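Local atomic coordinates of putative fimbrium tip subunit Fim1F (PDB entry 3R4R), a protein that is a putative component of the tip of fimbriae, the cell-surface filaments that mediate adhesion and biofilm formation. Residues F14-V19 / V49-K54; L18-G23 / V100-N105; L42-C47 / L142-K147. All blocks are in the same frame, centred on the assembly; numbering follows the deposited sequence.

Interactions 1 and 2 are successive parts of the same apolar core: both start from strand 12-21, share Leu18, and reach the neighbouring antiparallel strands 46-52 and 96-104 on the other side of a transthyretin-like sandwich. All the residues that touch in them are buried hydrocarbon or selenomethionine side chains, and neither has a hydrogen bond across it. Interaction 3 lies about 6 Å from interaction 2, centre to centre, where the chain enters strands 46-52 and 144-152. It is only partly buried; lysine methylenes pack on Ile44, while carbonyl oxygens and a water surround the ammonium end. Asn105, the last residue of 100-105, ties the two regions together through Gln45, Asn46 and Leu142.

Interaction 1 of 3, residues F14-V19 / V49-K54; sequences FDMSLV and VAVFDK
Leu18 and Met16, on one wall of a transthyretin-like β-sandwich, meet Val49 and Val51 on the other, a small worked example of how two facing sheets make a core. Residues alternate along each strand, and every second one, Met16 and Leu18 on 14-19, Val49 and Val51 on 49-54, points across the gap. The Leu18–Val49 pair is the closer. The two side chains reach toward each other tip to tip, with Leu18 CD2 set against both methyls of the valine, 3.8 Å from Val49 CG1 and likewise 3.8 Å from Val49 CG2. Val49 CG1 lies anti to its own backbone N (chi1 173°) and CG2 anti to the carbonyl carbon, which turns the fork of the side chain to receive the single leucine methyl.

Next to it, selenomethionine Met16 gives a looser version of the same meeting: its SE atom is 4.3 Å from Val51 CG2. The main chains stay well apart, with Leu18 CA 9.7 Å from Val49 CA, and no hydrogen bond spans the gap. Strand 12-21 is held instead within its own wall, by backbone bonds to strand 78-90 on one flank and to Val161 on the other, while Leu85 packs on both Leu18 and Val51 and so bridges the layers. Residues 14-19 fall within the inferred propeptide. With only methyl and selenoether surface in the contact, attraction across it rests on dispersion and the exclusion of water, and the directional bonding lies within the walls.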
loop_
_atom_site.group_PDB
_atom_site.type_symbol
_atom_site.label_atom_id
_atom_site.label_comp_id
_atom_site.label_asym_id
_atom_site.label_seq_id
_atom_site.Cartn_x
_atom_site.Cartn_y
_atom_site.Cartn_z
ATOM N N PHE A 14 22.004 -7.842 -19.467
ATOM C CA PHE A 14 21.201 -6.645 -19.710
ATOM C C PHE A 14 21.175 -5.690 -18.564
ATOM O O PHE A 14 21.310 -6.076 -17.403
ATOM C CB PHE A 14 19.738 -7.009 -19.996
ATOM C CG PHE A 14 19.493 -7.685 -21.307
ATOM C CD1 PHE A 14 19.570 -9.066 -21.417
ATOM C CD2 PHE A 14 19.157 -6.947 -22.430
ATOM C CE1 PHE A 14 19.343 -9.692 -22.640
ATOM C CE2 PHE A 14 18.932 -7.573 -23.652
ATOM C CZ PHE A 14 19.028 -8.942 -23.750
ATOM N N ASP A 15 20.907 -4.434 -18.896
ATOM C CA ASP A 15 20.656 -3.367 -17.947
ATOM C C ASP A 15 19.291 -2.758 -18.284
ATOM O O ASP A 15 19.037 -2.361 -19.422
ATOM C CB ASP A 15 21.777 -2.317 -17.910
ATOM C CG ASP A 15 23.099 -2.797 -17.315
ATOM O OD1 ASP A 15 23.477 -3.977 -17.551
ATOM O OD2 ASP A 15 23.805 -1.964 -16.698
HETATM N N MSE A 16 18.396 -2.757 -17.302
HETATM C CA MSE A 16 17.023 -2.273 -17.442
HETATM C C MSE A 16 16.822 -0.914 -16.815
HETATM O O MSE A 16 17.278 -0.670 -15.696
HETATM C CB MSE A 16 16.034 -3.263 -16.784
HETATM C CG MSE A 16 15.920 -4.614 -17.512
HETATM SE SE MSE A 16 14.747 -5.974 -16.664
HETATM C CE MSE A 16 13.114 -4.895 -16.460
ATOM N N SER A 17 16.110 -0.035 -17.541
ATOM C CA SER A 17 15.668 1.270 -17.052
ATOM C C SER A 17 14.273 1.084 -16.464
ATOM O O SER A 17 13.374 0.612 -17.166
ATOM C CB SER A 17 15.711 2.323 -18.154
ATOM O OG SER A 17 17.022 2.518 -18.659
ATOM N N LEU A 18 14.112 1.381 -15.161
ATOM C CA LEU A 18 12.875 1.160 -14.417
ATOM C C LEU A 18 12.248 2.474 -13.951
ATOM O O LEU A 18 12.946 3.320 -13.390
ATOM C CB LEU A 18 13.226 0.282 -13.197
ATOM C CG LEU A 18 12.218 -0.791 -12.751
ATOM C CD1 LEU A 18 12.274 -2.004 -13.671
ATOM C CD2 LEU A 18 12.554 -1.297 -11.363
ATOM N N VAL A 19 10.932 2.651 -14.170
ATOM C CA VAL A 19 10.215 3.857 -13.727
ATOM C C VAL A 19 9.111 3.431 -12.734
ATOM O O VAL A 19 8.219 2.679 -13.122
ATOM C CB VAL A 19 9.648 4.686 -14.908
ATOM C CG1 VAL A 19 8.765 5.834 -14.418
ATOM C CG2 VAL A 19 10.773 5.224 -15.788
ATOM N N VAL A 49 13.379 -5.181 -5.911
ATOM C CA VAL A 49 12.969 -5.395 -7.298
ATOM C C VAL A 49 13.347 -6.823 -7.659
ATOM O O VAL A 49 14.468 -7.259 -7.405
ATOM C CB VAL A 49 13.585 -4.332 -8.262
ATOM C CG1 VAL A 49 13.309 -4.658 -9.724
ATOM C CG2 VAL A 49 13.085 -2.931 -7.918
ATOM N N ALA A 50 12.380 -7.559 -8.179
ATOM C CA ALA A 50 12.554 -8.943 -8.575
ATOM C C ALA A 50 12.194 -9.104 -10.041
ATOM O O ALA A 50 11.208 -8.520 -10.482
ATOM C CB ALA A 50 11.696 -9.851 -7.690
ATOM N N VAL A 51 13.000 -9.867 -10.801
ATOM C CA VAL A 51 12.781 -10.156 -12.228
ATOM C C VAL A 51 12.600 -11.677 -12.375
ATOM O O VAL A 51 13.421 -12.451 -11.871
ATOM C CB VAL A 51 13.914 -9.601 -13.154
ATOM C CG1 VAL A 51 13.686 -9.985 -14.610
ATOM C CG2 VAL A 51 14.044 -8.083 -13.022
ATOM N N PHE A 52 11.519 -12.087 -13.054
ATOM C CA PHE A 52 11.159 -13.495 -13.235
ATOM C C PHE A 52 11.048 -13.883 -14.683
ATOM O O PHE A 52 10.605 -13.061 -15.488
ATOM C CB PHE A 52 9.800 -13.804 -12.564
ATOM C CG PHE A 52 9.682 -13.426 -11.117
ATOM C CD1 PHE A 52 10.011 -14.334 -10.117
ATOM C CD2 PHE A 52 9.193 -12.175 -10.745
ATOM C CE1 PHE A 52 9.895 -13.986 -8.772
ATOM C CE2 PHE A 52 9.071 -11.827 -9.399
ATOM C CZ PHE A 52 9.423 -12.733 -8.421
ATOM N N ASP A 53 11.315 -15.172 -14.996
ATOM C CA ASP A 53 11.134 -15.686 -16.357
ATOM C C ASP A 53 9.641 -16.072 -16.570
ATOM O O ASP A 53 8.819 -15.864 -15.672
ATOM C CB ASP A 53 12.084 -16.876 -16.659
ATOM C CG ASP A 53 11.994 -18.131 -15.795
ATOM O OD1 ASP A 53 10.942 -18.349 -15.161
ATOM O OD2 ASP A 53 12.930 -18.954 -15.853
ATOM N N LYS A 54 9.302 -16.638 -17.744
ATOM C CA LYS A 54 7.939 -17.041 -18.089
ATOM C C LYS A 54 7.391 -18.124 -17.120
ATOM O O LYS A 54 6.183 -18.167 -16.894
ATOM C CB LYS A 54 7.867 -17.564 -19.546
ATOM C CG LYS A 54 8.653 -18.828 -19.874
ATOM C CD LYS A 54 8.301 -19.329 -21.276
ATOM C CE LYS A 54 8.937 -20.652 -21.637
ATOM N NZ LYS A 54 8.525 -21.105 -23.000
#

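Interaction 2 of 3, residues L18-G23 / V100-N105; sequences LVLLTG and VLVVAN
Val102 is gripped from strand 12-21 by two leucines, and with Leu18 and Leu20 it supplies most of the surface buried here. Leu20 makes the closer approach. Its CD2 lies 3.7 Å from Val102 CG2 and 3.9 Å from Val102 CG1, while its other methyl, CD1, stands 4.1 Å from Val102 CG1. Both branches of the leucine are therefore laid against the valine fork, the two side chains crossing at a slant rather than meeting end on. The rotation of Leu20 about chi1 (-45°) sets CG anti to the carbonyl carbon, and chi2 then places the two methyls. Val102 is turned with CG1 anti to its backbone N (chi1 180°), which leaves CG2 to face two neighbours: besides Leu20, it takes a more distant touch from Leu18 CD2 at 4.3 Å.

Leu18 divides its branches between two valines of the facing strand. While CD2 leans toward Val102, CD1 meets Val100 CG2 at 3.9 Å, the two side chains sliding past each other in opposite directions. The touching residues thus follow one another in step, Leu18 against Val100 and Leu20 against Val102, each separated from the next by one residue that points elsewhere.

Around this core, Leu83 of strand 78-90 packs on both leucines, Val163 covers Val100, and Leu165 touches both Leu20 and Val102, so that strand 161-179 also lines this part of the core. The axes of strands 18-21 and 100-104 come within 10.1 Å and run at 49° to one another with no hydrogen bond between them, the face-to-face layering characteristic of the two sheets of a β-sandwich, here of the transthyretin-like type.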
loop_
_atom_site.group_PDB
_atom_site.type_symbol
_atom_site.label_atom_id
_atom_site.label_comp_id
_atom_site.label_asym_id
_atom_site.label_seq_id
_atom_site.Cartn_x
_atom_site.Cartn_y
_atom_site.Cartn_z
ATOM N N LEU A 18 14.112 1.381 -15.161
ATOM C CA LEU A 18 12.875 1.160 -14.417
ATOM C C LEU A 18 12.248 2.474 -13.951
ATOM O O LEU A 18 12.946 3.320 -13.390
ATOM C CB LEU A 18 13.226 0.282 -13.197
ATOM C CG LEU A 18 12.218 -0.791 -12.751
ATOM C CD1 LEU A 18 12.274 -2.004 -13.671
ATOM C CD2 LEU A 18 12.554 -1.297 -11.363
ATOM N N VAL A 19 10.932 2.651 -14.170
ATOM C CA VAL A 19 10.215 3.857 -13.727
ATOM C C VAL A 19 9.111 3.431 -12.734
ATOM O O VAL A 19 8.219 2.679 -13.122
ATOM C CB VAL A 19 9.648 4.686 -14.908
ATOM C CG1 VAL A 19 8.765 5.834 -14.418
ATOM C CG2 VAL A 19 10.773 5.224 -15.788
ATOM N N LEU A 20 9.191 3.901 -11.460
ATOM C CA LEU A 20 8.226 3.561 -10.409
ATOM C C LEU A 20 7.270 4.725 -10.195
ATOM O O LEU A 20 7.681 5.770 -9.679
ATOM C CB LEU A 20 8.917 3.183 -9.069
ATOM C CG LEU A 20 10.121 2.229 -9.062
ATOM C CD1 LEU A 20 10.696 2.111 -7.669
ATOM C CD2 LEU A 20 9.787 0.846 -9.633
ATOM N N LEU A 21 5.997 4.556 -10.598
ATOM C CA LEU A 21 4.981 5.594 -10.473
ATOM C C LEU A 21 4.095 5.286 -9.283
ATOM O O LEU A 21 3.473 4.229 -9.202
ATOM C CB LEU A 21 4.152 5.772 -11.751
ATOM C CG LEU A 21 4.889 6.307 -12.973
ATOM C CD1 LEU A 21 4.003 6.277 -14.194
ATOM C CD2 LEU A 21 5.384 7.721 -12.754
ATOM N N THR A 22 4.184 6.188 -8.310
ATOM C CA THR A 22 3.498 6.216 -7.024
ATOM C C THR A 22 2.113 6.879 -7.158
ATOM O O THR A 22 1.177 6.478 -6.460
ATOM C CB THR A 22 4.369 6.969 -5.989
ATOM O OG1 THR A 22 4.810 8.217 -6.551
ATOM C CG2 THR A 22 5.571 6.175 -5.563
ATOM N N GLY A 23 2.000 7.865 -8.053
ATOM C CA GLY A 23 0.753 8.576 -8.282
ATOM C C GLY A 23 0.555 9.112 -9.687
ATOM O O GLY A 23 1.468 9.713 -10.270
ATOM N N VAL A 100 8.574 -7.964 -13.904
ATOM C CA VAL A 100 9.278 -7.284 -12.828
ATOM C C VAL A 100 8.248 -6.906 -11.726
ATOM O O VAL A 100 7.225 -6.298 -12.013
ATOM C CB VAL A 100 10.093 -6.054 -13.351
ATOM C CG1 VAL A 100 9.283 -5.159 -14.287
ATOM C CG2 VAL A 100 10.695 -5.237 -12.211
ATOM N N LEU A 101 8.525 -7.336 -10.482
ATOM C CA LEU A 101 7.749 -7.078 -9.253
ATOM C C LEU A 101 8.534 -6.139 -8.320
ATOM O O LEU A 101 9.707 -6.386 -8.043
ATOM C CB LEU A 101 7.394 -8.403 -8.508
ATOM C CG LEU A 101 6.617 -8.247 -7.177
ATOM C CD1 LEU A 101 5.159 -7.974 -7.424
ATOM C CD2 LEU A 101 6.725 -9.479 -6.333
ATOM N N VAL A 102 7.891 -5.070 -7.840
ATOM C CA VAL A 102 8.556 -4.109 -6.955
ATOM C C VAL A 102 7.825 -4.072 -5.595
ATOM O O VAL A 102 6.602 -3.943 -5.562
ATOM C CB VAL A 102 8.604 -2.701 -7.628
ATOM C CG1 VAL A 102 9.282 -1.671 -6.729
ATOM C CG2 VAL A 102 9.287 -2.754 -8.997
ATOM N N VAL A 103 8.560 -4.238 -4.493
ATOM C CA VAL A 103 8.011 -4.102 -3.138
ATOM C C VAL A 103 8.740 -2.914 -2.509
ATOM O O VAL A 103 9.951 -2.990 -2.296
ATOM C CB VAL A 103 8.046 -5.364 -2.243
ATOM C CG1 VAL A 103 7.392 -5.086 -0.878
ATOM C CG2 VAL A 103 7.378 -6.548 -2.927
ATOM N N ALA A 104 8.029 -1.799 -2.277
ATOM C CA ALA A 104 8.643 -0.591 -1.736
ATOM C C ALA A 104 8.416 -0.457 -0.228
ATOM O O ALA A 104 7.340 -0.779 0.258
ATOM C CB ALA A 104 8.088 0.631 -2.448
ATOM N N ASN A 105 9.458 0.027 0.489
ATOM C CA ASN A 105 9.552 0.398 1.919
ATOM C C ASN A 105 9.346 -0.773 2.875
ATOM O O ASN A 105 8.921 -0.551 4.015
ATOM C CB ASN A 105 8.527 1.488 2.271
ATOM C CG ASN A 105 8.770 2.806 1.594
ATOM O OD1 ASN A 105 9.901 3.220 1.335
ATOM N ND2 ASN A 105 7.733 3.550 1.433
#

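Interaction 3 of 3, residues L42-C47 / L142-K147; sequences LTIQNC and LVKIGK. With EDO (1,2-ethanediol), chain I.
Lys144 lays its aliphatic chain across Ile44 and Thr43 at one end of the transthyretin-like sandwich, where the chain leaves helix 39-42 for strand 46-52 and a loop gives way to strand 144-152. The first shell is made by methylenes. Lys144 CD passes Ile44 CG1 at 4.0 Å, the two side chains lying at a slant to each other, and Lys144 CE rests 3.5 Å from Thr43 O, with the carbonyl carbon of Leu42 slightly farther off. Bends at chi2 and chi4 fold the lysine back, so that its ammonium group returns to its own segment and bonds Leu142 O at 2.8 Å.

No direct hydrogen bond joins 42-47 to 142-147, but a water lies between them. It accepts from Lys144 NZ at 2.8 Å and from Leu142 N at 3.1 Å, and lies 2.8 Å from Thr43 O, to which it can donate, though it has other acceptors to serve. Gln167 OE1 and Glu41 O, outside the two segments, also take hydrogen bonds directly from Lys144 NZ. With four oxygen partners round one ammonium, the charge of this buried lysine is probably well compensated, though three protons must be shared among them.

The second shell fixes the carbonyls themselves. Asn105 ND2 bonds both Thr43 O and Leu142 O, and Asn105 OD1 takes the N-H of Gln45, so a single amide spans the two segments. Backbone pairing of Lys144 with Ala104 sets the strand that carries the lysine, while Ile44 packs on Ala104 and Leu165. The bond from Lys144 NZ to Leu142 O is itself oblique: the nitrogen stands 49° out of the carbonyl plane, with a C=O...N angle of 116°.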
loop_
_atom_site.group_PDB
_atom_site.type_symbol
_atom_site.label_atom_id
_atom_site.label_comp_id
_atom_site.label_asym_id
_atom_site.label_seq_id
_atom_site.Cartn_x
_atom_site.Cartn_y
_atom_site.Cartn_z
ATOM N N LEU A 42 3.801 9.440 -0.672
ATOM C CA LEU A 42 4.304 9.092 -2.000
ATOM C C LEU A 42 5.767 8.689 -1.948
ATOM O O LEU A 42 6.304 8.231 -2.960
ATOM C CB LEU A 42 4.138 10.270 -2.984
ATOM C CG LEU A 42 2.734 10.645 -3.433
ATOM C CD1 LEU A 42 2.709 12.046 -4.067
ATOM C CD2 LEU A 42 2.145 9.602 -4.370
ATOM N N THR A 43 6.422 8.889 -0.794
ATOM C CA THR A 43 7.858 8.636 -0.612
ATOM C C THR A 43 8.165 7.160 -0.587
ATOM O O THR A 43 7.467 6.371 0.053
ATOM C CB THR A 43 8.372 9.290 0.693
ATOM O OG1 THR A 43 8.185 10.684 0.572
ATOM C CG2 THR A 43 9.855 9.048 0.959
ATOM N N ILE A 44 9.256 6.813 -1.267
ATOM C CA ILE A 44 9.874 5.508 -1.289
ATOM C C ILE A 44 11.284 5.710 -0.737
ATOM O O ILE A 44 12.062 6.474 -1.316
ATOM C CB ILE A 44 9.825 4.852 -2.684
ATOM C CG1 ILE A 44 8.385 4.666 -3.147
ATOM C CG2 ILE A 44 10.603 3.506 -2.693
ATOM C CD1 ILE A 44 8.259 4.223 -4.576
ATOM N N GLN A 45 11.589 5.061 0.410
ATOM C CA GLN A 45 12.886 5.170 1.064
ATOM C C GLN A 45 13.771 3.999 0.676
ATOM O O GLN A 45 14.987 4.120 0.732
ATOM C CB GLN A 45 12.727 5.237 2.586
ATOM C CG GLN A 45 11.985 6.475 3.078
ATOM C CD GLN A 45 12.039 6.616 4.577
ATOM O OE1 GLN A 45 13.106 6.653 5.192
ATOM N NE2 GLN A 45 10.891 6.817 5.189
ATOM N N ASN A 46 13.168 2.883 0.252
ATOM C CA ASN A 46 13.841 1.642 -0.139
ATOM C C ASN A 46 12.888 0.742 -0.926
ATOM O O ASN A 46 11.679 0.896 -0.806
ATOM C CB ASN A 46 14.368 0.903 1.109
ATOM C CG ASN A 46 13.302 0.432 2.078
ATOM O OD1 ASN A 46 12.520 -0.481 1.797
ATOM N ND2 ASN A 46 13.313 0.967 3.279
ATOM N N CYS A 47 13.405 -0.186 -1.709
ATOM C CA CYS A 47 12.573 -1.129 -2.450
ATOM C C CYS A 47 13.366 -2.387 -2.773
ATOM O O CYS A 47 14.594 -2.403 -2.740
ATOM C CB CYS A 47 11.985 -0.517 -3.728
ATOM S SG CYS A 47 13.204 -0.053 -4.992
ATOM N N LEU A 142 5.426 3.870 4.058
ATOM C CA LEU A 142 4.245 3.065 3.716
ATOM C C LEU A 142 4.593 2.119 2.565
ATOM O O LEU A 142 5.212 2.546 1.589
ATOM C CB LEU A 142 3.031 3.939 3.359
ATOM C CG LEU A 142 2.410 4.777 4.492
ATOM C CD1 LEU A 142 1.415 5.806 3.935
ATOM C CD2 LEU A 142 1.847 3.906 5.625
ATOM N N VAL A 143 4.211 0.845 2.677
ATOM C CA VAL A 143 4.572 -0.160 1.697
ATOM C C VAL A 143 3.679 -0.001 0.457
ATOM O O VAL A 143 2.450 0.145 0.566
ATOM C CB VAL A 143 4.502 -1.612 2.284
ATOM C CG1 VAL A 143 4.741 -2.674 1.216
ATOM C CG2 VAL A 143 5.497 -1.787 3.433
ATOM N N LYS A 144 4.341 -0.044 -0.727
ATOM C CA LYS A 144 3.729 0.005 -2.059
ATOM C C LYS A 144 4.193 -1.207 -2.862
ATOM O O LYS A 144 5.306 -1.689 -2.648
ATOM C CB LYS A 144 4.044 1.314 -2.805
ATOM C CG LYS A 144 3.640 2.610 -2.098
ATOM C CD LYS A 144 4.887 3.422 -1.759
ATOM C CE LYS A 144 4.601 4.782 -1.139
ATOM N NZ LYS A 144 4.022 4.691 0.233
ATOM N N ILE A 145 3.334 -1.744 -3.738
ATOM C CA ILE A 145 3.702 -2.923 -4.536
ATOM C C ILE A 145 3.180 -2.739 -5.990
ATOM O O ILE A 145 2.153 -2.121 -6.206
ATOM C CB ILE A 145 3.190 -4.276 -3.906
ATOM C CG1 ILE A 145 1.635 -4.334 -3.827
ATOM C CG2 ILE A 145 3.832 -4.575 -2.525
ATOM C CD1 ILE A 145 1.086 -5.705 -3.467
ATOM N N GLY A 146 3.911 -3.282 -6.955
ATOM C CA GLY A 146 3.543 -3.214 -8.365
ATOM C C GLY A 146 4.162 -4.322 -9.188
ATOM O O GLY A 146 5.182 -4.877 -8.794
ATOM N N LYS A 147 3.558 -4.643 -10.349
ATOM C CA LYS A 147 4.076 -5.676 -11.266
ATOM C C LYS A 147 3.857 -5.268 -12.740
ATOM O O LYS A 147 2.782 -4.780 -13.096
ATOM C CB LYS A 147 3.426 -7.049 -11.000
ATOM C CG LYS A 147 4.197 -8.227 -11.605
ATOM C CD LYS A 147 3.574 -9.612 -11.324
ATOM C CE LYS A 147 2.366 -10.009 -12.161
ATOM N NZ LYS A 147 1.189 -9.107 -12.001
HETATM C C1 EDO I . -1.426 -11.272 -11.254
HETATM O O1 EDO I . -0.462 -10.668 -10.388
HETATM C C2 EDO I . -0.741 -12.306 -12.145
HETATM O O2 EDO I . -1.714 -12.892 -13.022
HETATM O O HOH W 1 5.473 6.221 2.013
#